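PDB 6TZ0: RNA-dependent RNA Polymerase from Bombyx mori cytoplasmic polyhedrosis virus, which catalyses RNA-directed RNA synthesis, transcribing the double-stranded viral genome into plus strands and probably making the complementary minus strands after core assembly. Local coordinates for residues Y8-S13 / K24-L29; R16-E21 / Y848-R853. All coordinates share one frame; numbering follows the deposited sequence.

Contact 1: Y8-S13 / K24-L29; sequences YNTIFS and KEIEHL
F12 and I26 supply the apolar part of this contact. CB of F12 lies 3.7 Å from I26 CG1, and the isoleucine's CD1 comes equally near to CD2 of the phenylalanine ring, meeting that ring obliquely. With CG anti to the backbone N (chi1 170°), F12 turns its ring so that CB, CG and CD2 all border the I26 side chain, which it meets at about a right angle. I26 CD1 also reaches to 3.8 Å from T10 OG1, while the methyl of T10 rests against a branch of L29, CG2 to CD1 at 3.7 Å.

A second group of contacts forms around the carboxylate of E25. An extended chain, with CG anti to the backbone N (chi1 -173°), carries this group over to the start of the facing helix. There OE2 approaches T10 CG2 at 3.3 Å and OE1 approaches I11 CG1 at 3.5 Å. Both are van der Waals approaches to carbon, so the glutamate adds bulk here without a polar bond to either residue.

Two side-chain bonds within 8-13 shape the helix start. T10 is the N-cap: its OG1 accepts a weak bond from S13 N, and S13 OG returns a 2.6 Å bond to T10 O, arriving tilted 25° from the carbonyl plane. T10 OG1 also has a weak bond with L7 O. With OG1 directed to S13 N, the methyl of T10 is left facing E25 and L29.

The contact thus sets the N-terminal end of the short helix 11-15 against the flank of helix 20-35, two consecutive helices of the polymerase. Helix 145-160 adds V158 against F12 and S13, and L834 touches I26 from a loop.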
loop_
_atom_site.group_PDB
_atom_site.type_symbol
_atom_site.label_atom_id
_atom_site.label_comp_id
_atom_site.label_asym_id
_atom_site.label_seq_id
_atom_site.Cartn_x
_atom_site.Cartn_y
_atom_site.Cartn_z
ATOM N N TYR A 8 -22.927 36.926 18.094
ATOM C CA TYR A 8 -22.058 38.077 17.893
ATOM C C TYR A 8 -22.361 39.217 18.851
ATOM O O TYR A 8 -21.754 40.284 18.735
ATOM C CB TYR A 8 -22.138 38.561 16.440
ATOM C CG TYR A 8 -23.499 39.014 15.967
ATOM C CD1 TYR A 8 -24.419 38.098 15.476
ATOM C CD2 TYR A 8 -23.842 40.359 15.954
ATOM C CE1 TYR A 8 -25.651 38.502 15.032
ATOM C CE2 TYR A 8 -25.070 40.771 15.507
ATOM C CZ TYR A 8 -25.970 39.839 15.041
ATOM O OH TYR A 8 -27.206 40.239 14.588
ATOM N N ASN A 9 -23.264 39.007 19.808
ATOM C CA ASN A 9 -23.611 40.015 20.796
ATOM C C ASN A 9 -23.421 39.527 22.223
ATOM O O ASN A 9 -23.845 40.212 23.158
ATOM C CB ASN A 9 -25.053 40.477 20.596
ATOM C CG ASN A 9 -25.222 41.294 19.351
ATOM O OD1 ASN A 9 -24.389 42.144 19.039
ATOM N ND2 ASN A 9 -26.300 41.047 18.622
ATOM N N THR A 10 -22.811 38.365 22.419
ATOM C CA THR A 10 -22.544 37.897 23.766
ATOM C C THR A 10 -21.345 38.629 24.354
ATOM O O THR A 10 -20.549 39.248 23.643
ATOM C CB THR A 10 -22.292 36.392 23.784
ATOM O OG1 THR A 10 -21.173 36.082 22.947
ATOM C CG2 THR A 10 -23.497 35.657 23.276
ATOM N N ILE A 11 -21.228 38.558 25.679
ATOM C CA ILE A 11 -20.097 39.181 26.354
ATOM C C ILE A 11 -18.825 38.353 26.230
ATOM O O ILE A 11 -17.733 38.869 26.496
ATOM C CB ILE A 11 -20.451 39.457 27.823
ATOM C CG1 ILE A 11 -20.953 38.185 28.496
ATOM C CG2 ILE A 11 -21.492 40.550 27.920
ATOM C CD1 ILE A 11 -21.179 38.334 29.976
ATOM N N PHE A 12 -18.928 37.085 25.832
ATOM C CA PHE A 12 -17.734 36.333 25.471
ATOM C C PHE A 12 -17.162 36.790 24.139
ATOM O O PHE A 12 -15.941 36.782 23.959
ATOM C CB PHE A 12 -18.038 34.838 25.427
ATOM C CG PHE A 12 -16.934 34.015 24.831
ATOM C CD1 PHE A 12 -15.738 33.848 25.503
ATOM C CD2 PHE A 12 -17.092 33.411 23.595
ATOM C CE1 PHE A 12 -14.717 33.101 24.952
ATOM C CE2 PHE A 12 -16.077 32.662 23.040
ATOM C CZ PHE A 12 -14.888 32.507 23.720
ATOM N N SER A 13 -18.015 37.200 23.199
ATOM C CA SER A 13 -17.532 37.629 21.893
ATOM C C SER A 13 -16.763 38.940 21.958
ATOM O O SER A 13 -16.008 39.246 21.031
ATOM C CB SER A 13 -18.694 37.780 20.918
ATOM O OG SER A 13 -19.502 38.879 21.281
ATOM N N LYS A 24 -21.941 30.403 30.918
ATOM C CA LYS A 24 -23.280 29.827 30.857
ATOM C C LYS A 24 -24.024 30.276 29.607
ATOM O O LYS A 24 -24.798 29.504 29.033
ATOM C CB LYS A 24 -24.055 30.217 32.115
ATOM C CG LYS A 24 -25.446 29.626 32.228
ATOM C CD LYS A 24 -26.080 29.994 33.555
ATOM C CE LYS A 24 -26.440 31.469 33.594
ATOM N NZ LYS A 24 -27.538 31.793 32.644
ATOM N N GLU A 25 -23.767 31.501 29.153
ATOM C CA GLU A 25 -24.418 32.026 27.958
ATOM C C GLU A 25 -23.951 31.298 26.700
ATOM O O GLU A 25 -24.770 30.933 25.844
ATOM C CB GLU A 25 -24.133 33.520 27.862
ATOM C CG GLU A 25 -24.870 34.247 26.779
ATOM C CD GLU A 25 -24.578 35.734 26.803
ATOM O OE1 GLU A 25 -23.728 36.161 27.612
ATOM O OE2 GLU A 25 -25.210 36.481 26.029
ATOM N N ILE A 26 -22.640 31.076 26.577
ATOM C CA ILE A 26 -22.091 30.308 25.463
ATOM C C ILE A 26 -22.553 28.862 25.533
ATOM O O ILE A 26 -22.860 28.246 24.503
ATOM C CB ILE A 26 -20.555 30.426 25.457
ATOM C CG1 ILE A 26 -20.150 31.867 25.196
ATOM C CG2 ILE A 26 -19.911 29.523 24.415
ATOM C CD1 ILE A 26 -20.619 32.384 23.857
ATOM N N GLU A 27 -22.646 28.315 26.748
ATOM C CA GLU A 27 -23.140 26.956 26.940
ATOM C C GLU A 27 -24.581 26.817 26.459
ATOM O O GLU A 27 -24.910 25.882 25.718
ATOM C CB GLU A 27 -23.005 26.589 28.416
ATOM C CG GLU A 27 -23.316 25.163 28.748
ATOM C CD GLU A 27 -22.988 24.809 30.182
ATOM O OE1 GLU A 27 -22.569 25.709 30.938
ATOM O OE2 GLU A 27 -23.133 23.623 30.548
ATOM N N HIS A 28 -25.421 27.804 26.783
ATOM C CA HIS A 28 -26.814 27.810 26.351
ATOM C C HIS A 28 -26.947 27.955 24.837
ATOM O O HIS A 28 -27.721 27.224 24.209
ATOM C CB HIS A 28 -27.559 28.933 27.070
ATOM C CG HIS A 28 -28.994 29.067 26.668
ATOM N ND1 HIS A 28 -29.956 28.149 27.026
ATOM C CD2 HIS A 28 -29.634 30.027 25.960
ATOM C CE1 HIS A 28 -31.125 28.529 26.542
ATOM N NE2 HIS A 28 -30.957 29.667 25.893
ATOM N N LEU A 29 -26.196 28.875 24.229
ATOM C CA LEU A 29 -26.358 29.103 22.795
ATOM C C LEU A 29 -25.783 27.967 21.955
ATOM O O LEU A 29 -26.375 27.580 20.939
ATOM C CB LEU A 29 -25.736 30.436 22.400
ATOM C CG LEU A 29 -26.571 31.619 22.865
ATOM C CD1 LEU A 29 -25.858 32.902 22.563
ATOM C CD2 LEU A 29 -27.914 31.589 22.172
#

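Contact 2: R16-E21 / Y848-R853; sequences RKFTRE and YPFERR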
loop_
_atom_site.group_PDB
_atom_site.type_symbol
_atom_site.label_atom_id
_atom_site.label_comp_id
_atom_site.label_asym_id
_atom_site.label_seq_id
_atom_site.Cartn_x
_atom_site.Cartn_y
_atom_site.Cartn_z
ATOM N N ARG A 16 -13.546 37.591 25.159
ATOM C CA ARG A 16 -12.831 36.339 24.876
ATOM C C ARG A 16 -12.304 35.679 26.146
ATOM O O ARG A 16 -11.268 35.017 26.133
ATOM C CB ARG A 16 -11.713 36.546 23.852
ATOM C CG ARG A 16 -12.241 36.979 22.502
ATOM C CD ARG A 16 -11.140 37.173 21.485
ATOM N NE ARG A 16 -11.661 37.726 20.240
ATOM C CZ ARG A 16 -10.911 38.059 19.198
ATOM N NH1 ARG A 16 -9.600 37.885 19.243
ATOM N NH2 ARG A 16 -11.472 38.561 18.110
ATOM N N LYS A 17 -13.034 35.864 27.243
ATOM C CA LYS A 17 -12.746 35.253 28.528
ATOM C C LYS A 17 -14.030 34.636 29.046
ATOM O O LYS A 17 -15.127 35.004 28.623
ATOM C CB LYS A 17 -12.228 36.274 29.544
ATOM C CG LYS A 17 -10.891 36.876 29.211
ATOM C CD LYS A 17 -10.490 37.871 30.267
ATOM C CE LYS A 17 -9.148 38.484 29.954
ATOM N NZ LYS A 17 -8.754 39.456 31.004
ATOM N N PHE A 18 -13.894 33.694 29.965
ATOM C CA PHE A 18 -15.051 33.045 30.563
ATOM C C PHE A 18 -15.198 33.498 32.007
ATOM O O PHE A 18 -14.437 33.074 32.882
ATOM C CB PHE A 18 -14.963 31.524 30.483
ATOM C CG PHE A 18 -15.086 30.989 29.095
ATOM C CD1 PHE A 18 -16.207 31.270 28.335
ATOM C CD2 PHE A 18 -14.142 30.118 28.587
ATOM C CE1 PHE A 18 -16.338 30.762 27.061
ATOM C CE2 PHE A 18 -14.278 29.593 27.318
ATOM C CZ PHE A 18 -15.374 29.920 26.554
ATOM N N THR A 19 -16.182 34.349 32.249
ATOM C CA THR A 19 -16.657 34.656 33.583
ATOM C C THR A 19 -17.753 33.652 33.932
ATOM O O THR A 19 -17.922 32.632 33.259
ATOM C CB THR A 19 -17.149 36.101 33.647
ATOM O OG1 THR A 19 -18.298 36.251 32.807
ATOM C CG2 THR A 19 -16.063 37.045 33.155
ATOM N N ARG A 20 -18.503 33.917 34.996
ATOM C CA ARG A 20 -19.643 33.058 35.291
ATOM C C ARG A 20 -20.908 33.509 34.575
ATOM O O ARG A 20 -21.842 32.713 34.435
ATOM C CB ARG A 20 -19.887 32.989 36.797
ATOM C CG ARG A 20 -18.771 32.298 37.550
ATOM C CD ARG A 20 -19.161 31.978 38.973
ATOM N NE ARG A 20 -19.478 33.162 39.765
ATOM C CZ ARG A 20 -18.586 33.877 40.445
ATOM N NH1 ARG A 20 -17.305 33.542 40.423
ATOM N NH2 ARG A 20 -18.974 34.938 41.138
ATOM N N GLU A 21 -20.956 34.757 34.115
ATOM C CA GLU A 21 -22.073 35.246 33.324
ATOM C C GLU A 21 -21.877 35.054 31.830
ATOM O O GLU A 21 -22.827 35.254 31.067
ATOM C CB GLU A 21 -22.317 36.736 33.597
ATOM C CG GLU A 21 -22.841 37.055 34.987
ATOM C CD GLU A 21 -21.742 37.222 36.021
ATOM O OE1 GLU A 21 -20.550 37.148 35.651
ATOM O OE2 GLU A 21 -22.073 37.434 37.205
ATOM N N TYR A 848 -9.741 29.010 27.450
ATOM C CA TYR A 848 -9.767 30.462 27.557
ATOM C C TYR A 848 -9.649 30.866 29.022
ATOM O O TYR A 848 -9.753 30.012 29.904
ATOM C CB TYR A 848 -11.054 30.978 26.914
ATOM C CG TYR A 848 -11.059 30.898 25.411
ATOM C CD1 TYR A 848 -10.533 31.927 24.646
ATOM C CD2 TYR A 848 -11.569 29.786 24.757
ATOM C CE1 TYR A 848 -10.525 31.861 23.278
ATOM C CE2 TYR A 848 -11.570 29.711 23.384
ATOM C CZ TYR A 848 -11.044 30.751 22.652
ATOM O OH TYR A 848 -11.036 30.685 21.285
ATOM N N PRO A 849 -9.374 32.145 29.326
ATOM C CA PRO A 849 -9.311 32.574 30.738
ATOM C C PRO A 849 -10.610 32.380 31.506
ATOM O O PRO A 849 -11.656 32.914 31.143
ATOM C CB PRO A 849 -8.950 34.057 30.628
ATOM C CG PRO A 849 -8.187 34.150 29.404
ATOM C CD PRO A 849 -8.791 33.184 28.449
ATOM N N PHE A 850 -10.526 31.593 32.578
ATOM C CA PHE A 850 -11.588 31.469 33.564
ATOM C C PHE A 850 -11.360 32.474 34.680
ATOM O O PHE A 850 -10.223 32.709 35.089
ATOM C CB PHE A 850 -11.636 30.059 34.149
ATOM C CG PHE A 850 -12.169 29.026 33.206
ATOM C CD1 PHE A 850 -13.533 28.838 33.070
ATOM C CD2 PHE A 850 -11.309 28.251 32.448
ATOM C CE1 PHE A 850 -14.034 27.891 32.207
ATOM C CE2 PHE A 850 -11.802 27.302 31.576
ATOM C CZ PHE A 850 -13.168 27.121 31.457
ATOM N N GLU A 851 -12.443 33.065 35.177
ATOM C CA GLU A 851 -12.317 34.041 36.248
ATOM C C GLU A 851 -12.278 33.338 37.598
ATOM O O GLU A 851 -13.040 32.403 37.849
ATOM C CB GLU A 851 -13.467 35.045 36.212
ATOM C CG GLU A 851 -13.277 36.206 37.172
ATOM C CD GLU A 851 -14.415 37.195 37.142
ATOM O OE1 GLU A 851 -15.394 36.955 36.412
ATOM O OE2 GLU A 851 -14.329 38.219 37.848
ATOM N N ARG A 852 -11.374 33.790 38.461
ATOM C CA ARG A 852 -11.278 33.290 39.820
ATOM C C ARG A 852 -12.256 34.060 40.704
ATOM O O ARG A 852 -13.051 34.872 40.226
ATOM C CB ARG A 852 -9.844 33.417 40.325
ATOM C CG ARG A 852 -8.827 32.621 39.537
ATOM C CD ARG A 852 -7.457 32.726 40.175
ATOM N NE ARG A 852 -6.436 31.995 39.439
ATOM C CZ ARG A 852 -5.646 32.549 38.530
ATOM N NH1 ARG A 852 -5.752 33.839 38.265
ATOM N NH2 ARG A 852 -4.738 31.819 37.901
ATOM N N ARG A 853 -12.194 33.821 42.003
ATOM C CA ARG A 853 -13.027 34.552 42.946
ATOM C C ARG A 853 -12.587 36.011 43.130
ATOM O O ARG A 853 -13.378 36.852 43.551
ATOM C CB ARG A 853 -13.046 33.853 44.306
ATOM C CG ARG A 853 -13.858 32.573 44.342
ATOM C CD ARG A 853 -14.242 32.212 45.766
ATOM N NE ARG A 853 -15.041 30.992 45.826
ATOM C CZ ARG A 853 -16.353 30.947 45.622
ATOM N NH1 ARG A 853 -17.019 32.055 45.334
ATOM N NH2 ARG A 853 -16.998 29.793 45.698
#
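F18 and P849 meet through their backbones: F18 N donates to P849 O over 2.6 Å, nearly straight at the hydrogen (164°). E851 N returns a bond to F18 O at 3.0 Å, more bent at 137°, and the same carbonyl receives a CA-H...O contact from F850. The aromatic side chains of F18, Y848 and F850 pack closely on one side of the bridge. CE2 of F18 lies 3.5 Å from Y848 CB, and the two rings meet obliquely, their planes almost perpendicular at 85°. F850 offers one face to F18 CD2, displaced toward the rim of the ring, while the F18 CB sits 4.0 Å from F850 CD1. The three residues thereby form an aromatic cluster.

The two bonds amount to a single beta bridge, F18 with F850, between extended segments running in roughly the same direction. It joins the link between helices 11-15 and 20-35 to a loop more than eight hundred residues later in the chain. F850 is also bonded through its backbone to T858, so the bridge borders a further piece of that loop.

On the other side of the backbones the packing is looser and partly exposed. K17 crosses P849 at about a right angle, its CG 3.7 Å from the proline CB, before its extended chain leads away; F857 receives it in a cation-pi contact. The E851 chain, also extended, brings OE1 to 3.3 Å from T19 CG2. T19 OG1 meanwhile caps the start of helix 20-35 through a weak bond from E21 N. R20 NH1 remains 5.6 Å from E851 OE1, too far for an ion pair.

Contacts 1 and 2 share helix 20-35 and lie with centres about 12 Å apart. Their segments alternate along the chain, the linker 16-21 leaving the short helix of contact 1 and entering the long one. F12 is the main joint between them. Its ring stacks on that of F18, with F12 CD1 3.5 Å from F18 CE1, and meets Y848 edge-to-face, extending the aromatic cluster of contact 2 into contact 1. A lesser touch brings I11 CD1 to 3.7 Å from E21 O. The centres of contacts 1 and 2 lie about 34 and 35 Å from the centre of the chain, away from the metal- and nucleotide-binding residues.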